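Local coordinates for xylose isomerase-like TIM barrel domain-containing protein (Parabacteroides distasonis, PDB 4KW2) that is of unknown function but, having a xylose isomerase-like TIM barrel, may act as a sugar isomerase or a related enzyme, at residues Y71-S74 / D75-A79; V123-L127 / N128-Y132; K166-S169 / P170-V174. One frame throughout, in Å; residues are numbered along the deposited sequence.

Contact 1 of 3, residues Y71-S74 / D75-A79; sequences YDLS and DDNCA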
ATOM      1  N   TYR A  71     -25.990  -2.313  12.125  1.00 29.90           N
ATOM      2  CA  TYR A  71     -27.073  -1.518  12.684  1.00 32.43           C
ATOM      3  C   TYR A  71     -28.349  -2.313  12.990  1.00 34.88           C
ATOM      4  O   TYR A  71     -29.316  -1.752  13.498  1.00 33.00           O
ATOM      5  CB  TYR A  71     -27.367  -0.292  11.805  1.00 32.54           C
ATOM      6  CG  TYR A  71     -27.665  -0.556  10.336  1.00 33.22           C
ATOM      7  CD1 TYR A  71     -28.543  -1.563   9.942  1.00 33.99           C
ATOM      8  CD2 TYR A  71     -27.101   0.241   9.345  1.00 32.65           C
ATOM      9  CE1 TYR A  71     -28.825  -1.780   8.608  1.00 34.12           C
ATOM     10  CE2 TYR A  71     -27.378   0.029   8.009  1.00 33.82           C
ATOM     11  CZ  TYR A  71     -28.242  -0.982   7.648  1.00 34.83           C
ATOM     12  OH  TYR A  71     -28.540  -1.196   6.325  1.00 36.56           O
ATOM     13  N   ASP A  72     -28.335  -3.613  12.700  1.00 34.90           N
ATOM     14  CA  ASP A  72     -29.480  -4.492  12.946  1.00 35.98           C
ATOM     15  C   ASP A  72     -29.444  -5.187  14.318  1.00 38.85           C
ATOM     16  O   ASP A  72     -30.283  -6.045  14.592  1.00 39.60           O
ATOM     17  CB  ASP A  72     -29.575  -5.552  11.832  1.00 38.00           C
ATOM     18  CG  ASP A  72     -28.380  -6.508  11.812  1.00 41.44           C
ATOM     19  OD1 ASP A  72     -27.382  -6.276  12.529  1.00 46.76           O
ATOM     20  OD2 ASP A  72     -28.432  -7.501  11.066  1.00 49.54           O
ATOM     21  N   LEU A  73     -28.483  -4.842  15.173  1.00 36.94           N
ATOM     22  CA  LEU A  73     -28.389  -5.474  16.494  1.00 39.89           C
ATOM     23  C   LEU A  73     -29.646  -5.239  17.332  1.00 38.21           C
ATOM     24  O   LEU A  73     -30.157  -4.125  17.391  1.00 38.62           O
ATOM     25  CB  LEU A  73     -27.170  -4.957  17.274  1.00 39.74           C
ATOM     26  CG  LEU A  73     -25.789  -5.386  16.793  1.00 40.51           C
ATOM     27  CD1 LEU A  73     -24.718  -4.696  17.624  1.00 41.60           C
ATOM     28  CD2 LEU A  73     -25.628  -6.897  16.858  1.00 42.05           C
ATOM     29  N   SER A  74     -30.122  -6.289  17.995  1.00 37.26           N
ATOM     30  CA  SER A  74     -31.277  -6.186  18.885  1.00 39.17           C
ATOM     31  C   SER A  74     -31.025  -5.196  20.017  1.00 40.52           C
ATOM     32  O   SER A  74     -29.881  -4.891  20.346  1.00 41.35           O
ATOM     33  CB  SER A  74     -31.603  -7.551  19.491  1.00 38.98           C
ATOM     34  OG  SER A  74     -30.577  -7.968  20.380  1.00 40.85           O
ATOM     35  N   ASP A  75     -32.103  -4.713  20.621  1.00 45.00           N
ATOM     36  CA  ASP A  75     -31.998  -3.803  21.759  1.00 46.40           C
ATOM     37  C   ASP A  75     -31.185  -4.427  22.893  1.00 44.14           C
ATOM     38  O   ASP A  75     -30.380  -3.749  23.524  1.00 45.44           O
ATOM     39  CB  ASP A  75     -33.390  -3.404  22.262  1.00 50.76           C
ATOM     40  CG  ASP A  75     -34.139  -2.507  21.281  1.00 57.48           C
ATOM     41  OD1 ASP A  75     -33.499  -1.710  20.555  1.00 59.70           O
ATOM     42  OD2 ASP A  75     -35.382  -2.597  21.242  1.00 63.76           O
ATOM     43  N   ASP A  76     -31.401  -5.715  23.143  1.00 44.45           N
ATOM     44  CA  ASP A  76     -30.626  -6.458  24.139  1.00 43.66           C
ATOM     45  C   ASP A  76     -29.137  -6.437  23.827  1.00 42.22           C
ATOM     46  O   ASP A  76     -28.321  -6.163  24.704  1.00 43.04           O
ATOM     47  CB  ASP A  76     -31.095  -7.914  24.216  1.00 47.46           C
ATOM     48  CG  ASP A  76     -32.397  -8.076  24.975  1.00 55.78           C
ATOM     49  OD1 ASP A  76     -32.992  -7.060  25.394  1.00 58.65           O
ATOM     50  OD2 ASP A  76     -32.828  -9.234  25.158  1.00 64.50           O
ATOM     51  N   ASN A  77     -28.793  -6.734  22.577  1.00 40.78           N
ATOM     52  CA  ASN A  77     -27.400  -6.724  22.140  1.00 40.14           C
ATOM     53  C   ASN A  77     -26.791  -5.324  22.110  1.00 38.40           C
ATOM     54  O   ASN A  77     -25.600  -5.166  22.389  1.00 35.35           O
ATOM     55  CB  ASN A  77     -27.253  -7.400  20.773  1.00 40.24           C
ATOM     56  CG  ASN A  77     -27.246  -8.919  20.871  1.00 41.50           C
ATOM     57  OD1 ASN A  77     -26.916  -9.488  21.909  1.00 38.65           O
ATOM     58  ND2 ASN A  77     -27.605  -9.580  19.781  1.00 41.43           N
ATOM     59  N   CYS A  78     -27.602  -4.323  21.771  1.00 36.77           N
ATOM     60  CA  CYS A  78     -27.178  -2.920  21.876  1.00 37.51           C
ATOM     61  C   CYS A  78     -26.853  -2.535  23.315  1.00 36.29           C
ATOM     62  O   CYS A  78     -25.867  -1.846  23.568  1.00 38.91           O
ATOM     63  CB  CYS A  78     -28.253  -1.978  21.334  1.00 37.96           C
ATOM     64  SG  CYS A  78     -28.352  -1.932  19.532  1.00 40.34           S
ATOM     65  N   ALA A  79     -27.679  -2.984  24.255  1.00 35.74           N
ATOM     66  CA  ALA A  79     -27.446  -2.697  25.669  1.00 36.04           C
ATOM     67  C   ALA A  79     -26.201  -3.424  26.164  1.00 34.99           C
ATOM     68  O   ALA A  79     -25.421  -2.879  26.945  1.00 35.24           O
ATOM     69  CB  ALA A  79     -28.661  -3.078  26.508  1.00 36.37           C
TER
HETATM   70  O   HOH W   1     -28.831  -8.732  17.442  1.00 36.01           O
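The S74 side chain folds back over the first turn of helix 75-86 and overlaps the start of N77. Its OG lies 3.1 Å from N77 N and accepts a hydrogen bond from that amide, nearly straight (161°), while N77 CB packs against the same oxygen at 3.4 Å. With chi1 at 68°, OG sits between S74's own backbone N and carbonyl carbon, which brings it round to the N77 amide. S74 holds the turn a second time, its backbone O accepting from C78 N at 2.7 Å and opening the regular helical bonding. On another side of the cap a water bridges the two residues, accepting from S74 N at 2.8 Å and from N77 ND2; this bond helps fix which way the N77 amide is turned. One residue earlier, L73 packs against the first turn of the helix, its CB 4.0 Å from C78 SG. L73 and C78 are both buried here, L73 against L59 and T67, C78 against K115 of helix 103-116. D75 and D76, both exposed, place carboxylates in the first turn, where the helix dipole would probably stabilise their charge. The whole is a serine N-cap with a hydrophobic staple, L73 to C78, at the point where the long loop after barrel strand 50-53 enters its helix.

Contact 2 of 3, residues V123-L127 / N128-Y132; sequences VEPEL and NQLDY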
ATOM      1  N   VAL A 123     -18.095   9.379   7.550  1.00 30.44           N
ATOM      2  CA  VAL A 123     -18.899   9.043   6.382  1.00 31.43           C
ATOM      3  C   VAL A 123     -18.243   9.500   5.082  1.00 33.84           C
ATOM      4  O   VAL A 123     -17.507  10.481   5.055  1.00 33.21           O
ATOM      5  CB  VAL A 123     -20.310   9.673   6.474  1.00 30.53           C
ATOM      6  CG1 VAL A 123     -20.995   9.270   7.769  1.00 28.93           C
ATOM      7  CG2 VAL A 123     -20.252  11.193   6.369  1.00 31.58           C
ATOM      8  N   GLU A 124     -18.535   8.775   4.007  1.00 38.91           N
ATOM      9  CA  GLU A 124     -18.029   9.083   2.675  1.00 41.90           C
ATOM     10  C   GLU A 124     -19.211   9.054   1.711  1.00 40.64           C
ATOM     11  O   GLU A 124     -19.437   8.049   1.039  1.00 41.72           O
ATOM     12  CB  GLU A 124     -16.953   8.068   2.269  1.00 47.54           C
ATOM     13  CG  GLU A 124     -16.296   8.338   0.918  1.00 54.36           C
ATOM     14  CD  GLU A 124     -15.043   7.508   0.681  1.00 57.03           C
ATOM     15  OE1 GLU A 124     -14.305   7.226   1.648  1.00 63.23           O
ATOM     16  OE2 GLU A 124     -14.788   7.143  -0.485  1.00 60.18           O
ATOM     17  N   PRO A 125     -19.986  10.152   1.662  1.00 40.71           N
ATOM     18  CA  PRO A 125     -21.187  10.210   0.858  1.00 41.42           C
ATOM     19  C   PRO A 125     -20.969  10.930  -0.461  1.00 44.84           C
ATOM     20  O   PRO A 125     -19.919  11.535  -0.672  1.00 45.76           O
ATOM     21  CB  PRO A 125     -22.117  11.044   1.732  1.00 41.33           C
ATOM     22  CG  PRO A 125     -21.196  12.017   2.408  1.00 41.66           C
ATOM     23  CD  PRO A 125     -19.813  11.410   2.412  1.00 42.19           C
ATOM     24  N   GLU A 126     -21.965  10.860  -1.334  1.00 48.30           N
ATOM     25  CA  GLU A 126     -22.020  11.719  -2.507  1.00 53.83           C
ATOM     26  C   GLU A 126     -22.561  13.075  -2.078  1.00 53.10           C
ATOM     27  O   GLU A 126     -23.183  13.196  -1.020  1.00 50.53           O
ATOM     28  CB  GLU A 126     -22.921  11.112  -3.584  1.00 59.72           C
ATOM     29  CG  GLU A 126     -22.349   9.869  -4.246  1.00 62.18           C
ATOM     30  CD  GLU A 126     -23.354   9.157  -5.132  1.00 71.50           C
ATOM     31  OE1 GLU A 126     -24.570   9.211  -4.834  1.00 77.25           O
ATOM     32  OE2 GLU A 126     -22.929   8.533  -6.127  1.00 75.71           O
ATOM     33  N   LEU A 127     -22.336  14.089  -2.909  1.00 58.46           N
ATOM     34  CA  LEU A 127     -22.789  15.448  -2.611  1.00 57.62           C
ATOM     35  C   LEU A 127     -24.316  15.548  -2.520  1.00 56.22           C
ATOM     36  O   LEU A 127     -24.835  16.284  -1.689  1.00 59.64           O
ATOM     37  CB  LEU A 127     -22.255  16.434  -3.652  1.00 61.09           C
ATOM     38  CG  LEU A 127     -20.729  16.509  -3.815  1.00 66.87           C
ATOM     39  CD1 LEU A 127     -20.366  17.538  -4.877  1.00 68.85           C
ATOM     40  CD2 LEU A 127     -20.023  16.824  -2.500  1.00 65.90           C
ATOM     41  N   ASN A 128     -25.031  14.793  -3.351  1.00 55.35           N
ATOM     42  CA  ASN A 128     -26.502  14.789  -3.306  1.00 59.25           C
ATOM     43  C   ASN A 128     -27.094  14.208  -2.010  1.00 55.03           C
ATOM     44  O   ASN A 128     -28.250  14.477  -1.678  1.00 53.96           O
ATOM     45  CB  ASN A 128     -27.081  14.059  -4.527  1.00 65.62           C
ATOM     46  CG  ASN A 128     -26.768  12.571  -4.536  1.00 69.73           C
ATOM     47  OD1 ASN A 128     -27.271  11.809  -3.708  1.00 71.44           O
ATOM     48  ND2 ASN A 128     -25.948  12.146  -5.489  1.00 73.52           N
ATOM     49  N   GLN A 129     -26.305  13.411  -1.291  1.00 51.95           N
ATOM     50  CA  GLN A 129     -26.745  12.799  -0.035  1.00 49.92           C
ATOM     51  C   GLN A 129     -26.585  13.715   1.185  1.00 47.74           C
ATOM     52  O   GLN A 129     -27.134  13.428   2.248  1.00 48.46           O
ATOM     53  CB  GLN A 129     -25.975  11.491   0.216  1.00 48.50           C
ATOM     54  CG  GLN A 129     -26.374  10.346  -0.705  1.00 48.46           C
ATOM     55  CD  GLN A 129     -25.471   9.132  -0.574  1.00 47.69           C
ATOM     56  OE1 GLN A 129     -24.263   9.263  -0.370  1.00 50.28           O
ATOM     57  NE2 GLN A 129     -26.051   7.941  -0.705  1.00 47.23           N
ATOM     58  N   LEU A 130     -25.838  14.805   1.038  1.00 47.56           N
ATOM     59  CA  LEU A 130     -25.510  15.669   2.179  1.00 48.96           C
ATOM     60  C   LEU A 130     -26.739  16.277   2.862  1.00 49.06           C
ATOM     61  O   LEU A 130     -26.810  16.315   4.095  1.00 45.82           O
ATOM     62  CB  LEU A 130     -24.543  16.780   1.756  1.00 51.31           C
ATOM     63  CG  LEU A 130     -23.143  16.309   1.343  1.00 53.11           C
ATOM     64  CD1 LEU A 130     -22.271  17.499   0.967  1.00 57.69           C
ATOM     65  CD2 LEU A 130     -22.489  15.498   2.451  1.00 50.50           C
ATOM     66  N   ASP A 131     -27.694  16.750   2.062  1.00 47.44           N
ATOM     67  CA  ASP A 131     -28.942  17.296   2.595  1.00 48.04           C
ATOM     68  C   ASP A 131     -29.637  16.298   3.514  1.00 47.77           C
ATOM     69  O   ASP A 131     -29.981  16.632   4.652  1.00 47.27           O
ATOM     70  CB  ASP A 131     -29.890  17.713   1.463  1.00 49.32           C
ATOM     71  CG  ASP A 131     -29.594  19.109   0.930  1.00 50.22           C
ATOM     72  OD1 ASP A 131     -28.459  19.601   1.089  1.00 50.00           O
ATOM     73  OD2 ASP A 131     -30.507  19.721   0.346  1.00 56.30           O
ATOM     74  N   TYR A 132     -29.828  15.075   3.022  1.00 45.99           N
ATOM     75  CA  TYR A 132     -30.492  14.035   3.801  1.00 45.39           C
ATOM     76  C   TYR A 132     -29.688  13.676   5.049  1.00 45.61           C
ATOM     77  O   TYR A 132     -30.247  13.512   6.138  1.00 45.27           O
ATOM     78  CB  TYR A 132     -30.721  12.785   2.952  1.00 46.18           C
ATOM     79  CG  TYR A 132     -31.579  11.754   3.648  1.00 47.69           C
ATOM     80  CD1 TYR A 132     -32.941  11.984   3.865  1.00 49.41           C
ATOM     81  CD2 TYR A 132     -31.037  10.556   4.101  1.00 43.99           C
ATOM     82  CE1 TYR A 132     -33.732  11.047   4.511  1.00 49.16           C
ATOM     83  CE2 TYR A 132     -31.822   9.615   4.744  1.00 45.76           C
ATOM     84  CZ  TYR A 132     -33.166   9.864   4.946  1.00 48.32           C
ATOM     85  OH  TYR A 132     -33.942   8.928   5.585  1.00 52.74           O
TER
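The Q129 amide slots its oxygen edge in between P125 and E126: CA and CB of P125 lie to one side of the amide plane, E126 N and CB to the other. OE1 accepts from E126 N at 3.0 Å, the donor tilted 27° out of the carbonyl plane, and P125 CA comes within 3.4 Å of the same oxygen. At the other edge NE2 donates to Y100 O, so both ends of the amide are used and its rotation is fixed. The E126 carboxylate and the N128 amide run alongside each other, the two flat groups turned 73° against one another; only a weak bond joins them, N128 ND2 to E126 OE1 at 3.3 Å. N128 can reach because its chi1 of 67° swings CG back toward E126. Two backbone bonds close the bend, Q129 N to E126 O at 3.1 Å and L130 N to L127 O. A leucine in place of Q129 would probably leave E126 N without its acceptor and Y100 O without this donor, and the bend less firmly held. Elsewhere in the bend, apolar groups pack: the L130 side chain lies about square to that of P125, with its CD2 3.7 Å from P125 CG, and L127 runs alongside L130. G185 and V184 of the second subunit pack on E126 and Q129 respectively. This is a beta-alpha loop of the TIM barrel, leaving the C-terminal end of strand 120-123, the end at which barrels of this fold carry their active sites.

Contact 3 of 3, residues K166-S169 / P170-V174; sequences KGRS and PLMGV. With SO4 (sulfate ion), chain E.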
ATOM      1  N   LYS A 166     -20.259  24.941   3.539  1.00 60.15           N
ATOM      2  CA  LYS A 166     -20.614  26.340   3.800  1.00 59.92           C
ATOM      3  C   LYS A 166     -22.104  26.476   4.060  1.00 59.98           C
ATOM      4  O   LYS A 166     -22.920  25.990   3.277  1.00 60.39           O
ATOM      5  CB  LYS A 166     -20.218  27.241   2.625  1.00 60.34           C
ATOM      6  N   GLY A 167     -22.456  27.097   5.182  1.00 61.80           N
ATOM      7  CA  GLY A 167     -23.858  27.333   5.527  1.00 61.60           C
ATOM      8  C   GLY A 167     -24.599  26.162   6.155  1.00 61.26           C
ATOM      9  O   GLY A 167     -25.745  26.318   6.580  1.00 59.51           O
ATOM     10  N   ARG A 168     -23.965  24.990   6.221  1.00 60.48           N
ATOM     11  CA  ARG A 168     -24.580  23.828   6.864  1.00 57.12           C
ATOM     12  C   ARG A 168     -24.362  23.864   8.369  1.00 56.37           C
ATOM     13  O   ARG A 168     -23.428  24.502   8.854  1.00 54.36           O
ATOM     14  CB  ARG A 168     -24.017  22.523   6.296  1.00 55.71           C
ATOM     15  CG  ARG A 168     -24.424  22.267   4.859  1.00 54.17           C
ATOM     16  CD  ARG A 168     -23.901  20.933   4.359  1.00 52.34           C
ATOM     17  NE  ARG A 168     -24.248  20.733   2.957  1.00 50.39           N
ATOM     18  CZ  ARG A 168     -25.435  20.327   2.513  1.00 50.58           C
ATOM     19  NH1 ARG A 168     -26.424  20.055   3.359  1.00 51.60           N
ATOM     20  NH2 ARG A 168     -25.637  20.184   1.208  1.00 50.94           N
ATOM     21  N   SER A 169     -25.232  23.162   9.094  1.00 59.62           N
ATOM     22  CA  SER A 169     -25.150  23.020  10.554  1.00 59.35           C
ATOM     23  C   SER A 169     -23.722  22.752  11.046  1.00 55.43           C
ATOM     24  O   SER A 169     -22.928  22.138  10.335  1.00 54.31           O
ATOM     25  CB  SER A 169     -26.080  21.887  11.017  1.00 58.67           C
ATOM     26  OG  SER A 169     -25.732  21.392  12.300  1.00 60.02           O
ATOM     27  N   PRO A 170     -23.393  23.205  12.272  1.00 55.02           N
ATOM     28  CA  PRO A 170     -22.056  22.931  12.813  1.00 52.73           C
ATOM     29  C   PRO A 170     -21.778  21.436  13.054  1.00 50.23           C
ATOM     30  O   PRO A 170     -20.623  21.047  13.226  1.00 46.19           O
ATOM     31  CB  PRO A 170     -22.039  23.700  14.145  1.00 54.29           C
ATOM     32  CG  PRO A 170     -23.212  24.620  14.103  1.00 54.98           C
ATOM     33  CD  PRO A 170     -24.224  23.967  13.222  1.00 54.51           C
ATOM     34  N   LEU A 171     -22.829  20.618  13.073  1.00 49.78           N
ATOM     35  CA  LEU A 171     -22.690  19.167  13.167  1.00 49.12           C
ATOM     36  C   LEU A 171     -21.996  18.565  11.936  1.00 50.23           C
ATOM     37  O   LEU A 171     -21.356  17.519  12.039  1.00 46.48           O
ATOM     38  CB  LEU A 171     -24.064  18.512  13.343  1.00 49.47           C
ATOM     39  CG  LEU A 171     -24.871  18.900  14.583  1.00 50.17           C
ATOM     40  CD1 LEU A 171     -26.321  18.469  14.420  1.00 51.43           C
ATOM     41  CD2 LEU A 171     -24.258  18.301  15.840  1.00 48.86           C
HETATM   42  N   MSE A 172     -22.134  19.221  10.781  1.00 50.05           N
HETATM   43  CA  MSE A 172     -21.523  18.743   9.537  1.00 47.25           C
HETATM   44  C   MSE A 172     -20.087  19.183   9.466  1.00 45.47           C
HETATM   45  O   MSE A 172     -19.805  20.357   9.258  1.00 48.68           O
HETATM   46  CB  MSE A 172     -22.291  19.271   8.325  1.00 46.00           C
HETATM   47  CG  MSE A 172     -23.750  18.821   8.323  1.00 47.87           C
HETATM   48 SE   MSE A 172     -23.869  16.881   8.002  0.75 50.38          SE
HETATM   49  CE  MSE A 172     -23.667  16.879   6.041  1.00 51.04           C
ATOM     50  N   GLY A 173     -19.166  18.238   9.634  1.00 44.85           N
ATOM     51  CA  GLY A 173     -17.732  18.540   9.647  1.00 43.86           C
ATOM     52  C   GLY A 173     -16.905  17.645   8.738  1.00 43.95           C
ATOM     53  O   GLY A 173     -17.433  16.987   7.833  1.00 42.93           O
ATOM     54  N   VAL A 174     -15.601  17.612   9.003  1.00 44.20           N
ATOM     55  CA  VAL A 174     -14.639  16.933   8.146  1.00 43.77           C
ATOM     56  C   VAL A 174     -13.819  15.891   8.901  1.00 40.38           C
ATOM     57  O   VAL A 174     -13.332  16.144  10.002  1.00 41.37           O
ATOM     58  CB  VAL A 174     -13.681  17.959   7.508  1.00 45.94           C
ATOM     59  CG1 VAL A 174     -12.636  17.275   6.635  1.00 44.51           C
ATOM     60  CG2 VAL A 174     -14.478  18.967   6.695  1.00 48.47           C
TER
HETATM   61  S   SO4 E 303     -19.965  28.613   7.230  0.50 60.73           S
HETATM   62  O1  SO4 E 303     -19.410  29.806   7.907  0.50 54.64           O
HETATM   63  O2  SO4 E 303     -21.228  28.222   7.893  0.50 51.21           O
HETATM   64  O3  SO4 E 303     -20.229  28.929   5.809  0.50 59.23           O
HETATM   65  O4  SO4 E 303     -18.988  27.503   7.308  0.50 56.93           O
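Hydrogen bonds dominate between S169 and the residues that follow it. S169 O accepts from M172 N at 3.1 Å, closing a type I beta turn, and S169 OG accepts from L171 N, also at 3.1 Å, making an ST turn within it. The serine's chi1 of 160° turns OG away from its own N and forward to that amide, with L171 CB and CG resting on the oxygen at 3.5 Å. S169 O has a second donor in R198 NH1, which also binds M172 O.

Apolar contact is slight: R168 CB meets M172 CB at 4.2 Å, and the side chain of M172, a selenomethionine in this crystal, packs against L130 and L165. R168 pairs with two acids, NH1 with E134 and NH2 with D131; the other oxygen of E134 accepts from S169 N.

The sulfate sits by the start of the loop. G167 N donates to sulfate O3 at 3.0 Å and weakly to O2, and R198 NH2 adds a further bond. The ion probably comes from the crystallisation liquor. R198 reaches the carbonyls of S169 and M172 as well as the sulfate, so the chemistry is that of a polar turn stitched to an arginine beside strand 199-204.

How the contacts relate
From the N terminus, contact 1 comes first, at the start of helix 75-86, where it ends the long loop after strand 50-53. Contact 2 closes the loop from strand 120-123 to helix 130-140, and contact 3 the turn from helix 157-165 into strand 172-178. The three follow in series, none nested or crossed. Contact 1 stands apart, its centre 26 Å from that of contact 2, with helix 103-116 touching both. Contacts 2 and 3 meet directly: D131 OD1 forms a salt bridge with R168 NH2 at 2.9 Å, tying helix 130-140 to the turn that enters a later strand of the same eight-stranded barrel.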